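Local coordinates for metastasis-associated protein MTA1 (Homo sapiens, PDB 6G16), which serves as a subunit of the NuRD chromatin-remodelling and deacetylase complex, where its R1 region probably recruits the histone chaperone RBBP4/7, at residues Leu24-Leu29 with Ala46-Cys51. Sequence-based numbering, arbitrary orientation.
Sequences LCREIL and AIKAEC
Ile28 and Ile47 meet where two short helices of the MTA R1 domain, 26-29 and 44-53, pack against each other in a mostly apolar seam into which one carboxylate is inserted. Ile47 is the side chain to follow. From its CB the first branch, CG2, faces Cys25, with CG2 of Ile47 4.1 Å from CB of Cys25. The other branch starts at CG1, which touches CG2 of Ile28 at 3.7 Å; here the two isoleucines slide past one another in opposite directions. At the tip, CD1 of Ile47 lies 3.9 Å from CB of Leu29 and is also near CD1 of the same leucine. With CG1 placed anti to the carbonyl carbon (chi1 -67°) and the chain extended at chi2, the tip is carried over to Leu29 while CG2 stays with Cys25. Beside this pair, CG2 of Ile28 also rests against CB of Ala46.

Cys25 occupies the N-cap position of helix 26-29, and its carbonyl O takes the backbone N-H of both Ile28 and Leu29. Its thiol lies against helix 44-53, with SG 4.0 Å from CB of Cys51. Glu50 reaches back across the seam, its CG anti to the backbone N (chi1 -153°) and its chain extended, which brings OE1 to the CD1 end of Ile28 and up to the thiol of Cys25. Its other oxygen, OE2, makes a salt bridge to Arg54, which probably favours the ionised acid. Ile42 packs on both Leu29 and Ile47, and aromatic side chains of another protein chain pack on Leu29, Ile47 and Cys51. Within the seam, OE1 of Glu50 ends 3.4 Å from SG of Cys25.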
loop_
_atom_site.group_PDB
_atom_site.type_symbol
_atom_site.label_atom_id
_atom_site.label_comp_id
_atom_site.label_asym_id
_atom_site.label_seq_id
_atom_site.Cartn_x
_atom_site.Cartn_y
_atom_site.Cartn_z
ATOM N N LEU B 24 4.573 -10.305 28.935
ATOM C CA LEU B 24 5.069 -10.238 30.317
ATOM C C LEU B 24 5.641 -8.901 30.750
ATOM O O LEU B 24 5.374 -8.457 31.865
ATOM C CB LEU B 24 6.167 -11.281 30.542
ATOM C CG LEU B 24 5.713 -12.690 30.947
ATOM C CD1 LEU B 24 6.898 -13.400 31.616
ATOM C CD2 LEU B 24 4.485 -12.669 31.885
ATOM N N CYS B 25 6.436 -8.289 29.876
ATOM C CA CYS B 25 7.139 -7.059 30.189
ATOM C C CYS B 25 6.484 -5.854 29.502
ATOM O O CYS B 25 7.124 -4.825 29.215
ATOM C CB CYS B 25 8.603 -7.215 29.812
ATOM S SG CYS B 25 9.311 -8.722 30.539
ATOM N N ARG B 26 5.179 -5.980 29.282
ATOM C CA ARG B 26 4.341 -4.880 28.820
ATOM C C ARG B 26 4.713 -3.519 29.420
ATOM O O ARG B 26 4.761 -2.538 28.711
ATOM C CB ARG B 26 2.869 -5.218 29.115
ATOM C CG ARG B 26 1.866 -4.162 28.671
ATOM C CD ARG B 26 0.433 -4.687 28.651
ATOM N NE ARG B 26 0.279 -5.855 27.774
ATOM C CZ ARG B 26 0.163 -5.820 26.441
ATOM N NH1 ARG B 26 0.173 -4.660 25.778
ATOM N NH2 ARG B 26 0.025 -6.955 25.749
ATOM N N GLU B 27 4.972 -3.465 30.719
ATOM C CA GLU B 27 5.200 -2.178 31.406
ATOM C C GLU B 27 6.562 -1.562 31.086
ATOM O O GLU B 27 6.741 -0.346 31.206
ATOM C CB GLU B 27 5.044 -2.316 32.937
ATOM C CG GLU B 27 3.770 -2.995 33.449
ATOM C CD GLU B 27 2.484 -2.503 32.799
ATOM O OE1 GLU B 27 2.444 -1.316 32.355
ATOM O OE2 GLU B 27 1.514 -3.320 32.748
ATOM N N ILE B 28 7.519 -2.408 30.707
ATOM C CA ILE B 28 8.845 -1.957 30.292
ATOM C C ILE B 28 8.889 -1.612 28.797
ATOM O O ILE B 28 9.341 -0.544 28.406
ATOM C CB ILE B 28 9.902 -3.020 30.589
ATOM C CG1 ILE B 28 10.006 -3.186 32.118
ATOM C CG2 ILE B 28 11.258 -2.597 30.004
ATOM C CD1 ILE B 28 11.047 -4.192 32.602
ATOM N N LEU B 29 8.420 -2.534 27.974
ATOM C CA LEU B 29 8.374 -2.348 26.532
ATOM C C LEU B 29 7.478 -1.196 26.097
ATOM O O LEU B 29 7.868 -0.411 25.264
ATOM C CB LEU B 29 7.897 -3.643 25.873
ATOM C CG LEU B 29 7.621 -3.625 24.381
ATOM C CD1 LEU B 29 8.844 -3.186 23.585
ATOM C CD2 LEU B 29 7.172 -5.015 23.981
ATOM N N ALA B 46 16.743 -4.710 29.852
ATOM C CA ALA B 46 15.706 -4.699 30.887
ATOM C C ALA B 46 14.600 -5.744 30.637
ATOM O O ALA B 46 14.224 -6.472 31.559
ATOM C CB ALA B 46 15.115 -3.309 31.014
ATOM N N ILE B 47 14.116 -5.826 29.394
ATOM C CA ILE B 47 13.052 -6.774 29.016
ATOM C C ILE B 47 13.505 -8.209 29.231
ATOM O O ILE B 47 12.750 -8.990 29.813
ATOM C CB ILE B 47 12.571 -6.569 27.555
ATOM C CG1 ILE B 47 11.850 -5.218 27.430
ATOM C CG2 ILE B 47 11.645 -7.705 27.095
ATOM C CD1 ILE B 47 11.603 -4.777 25.992
ATOM N N LYS B 48 14.717 -8.536 28.766
ATOM C CA LYS B 48 15.260 -9.910 28.865
ATOM C C LYS B 48 15.445 -10.329 30.336
ATOM O O LYS B 48 15.130 -11.457 30.735
ATOM C CB LYS B 48 16.593 -10.021 28.119
ATOM C CG LYS B 48 16.419 -10.067 26.609
ATOM C CD LYS B 48 17.730 -9.890 25.863
ATOM C CE LYS B 48 17.481 -9.453 24.429
ATOM N NZ LYS B 48 18.768 -9.304 23.699
ATOM N N ALA B 49 15.944 -9.397 31.135
ATOM C CA ALA B 49 16.120 -9.635 32.550
ATOM C C ALA B 49 14.788 -9.961 33.184
ATOM O O ALA B 49 14.602 -11.066 33.712
ATOM C CB ALA B 49 16.743 -8.417 33.215
ATOM N N GLU B 50 13.843 -9.023 33.091
ATOM C CA GLU B 50 12.550 -9.193 33.767
ATOM C C GLU B 50 11.740 -10.371 33.213
ATOM O O GLU B 50 10.924 -10.943 33.921
ATOM C CB GLU B 50 11.718 -7.921 33.721
ATOM C CG GLU B 50 10.744 -7.812 34.899
ATOM C CD GLU B 50 9.466 -7.033 34.590
ATOM O OE1 GLU B 50 9.115 -6.798 33.394
ATOM O OE2 GLU B 50 8.774 -6.676 35.571
ATOM N N CYS B 51 11.965 -10.733 31.956
ATOM C CA CYS B 51 11.337 -11.923 31.394
ATOM C C CYS B 51 11.909 -13.201 32.028
ATOM O O CYS B 51 11.132 -14.086 32.475
ATOM C CB CYS B 51 11.517 -11.977 29.888
ATOM S SG CYS B 51 10.680 -13.413 29.129
#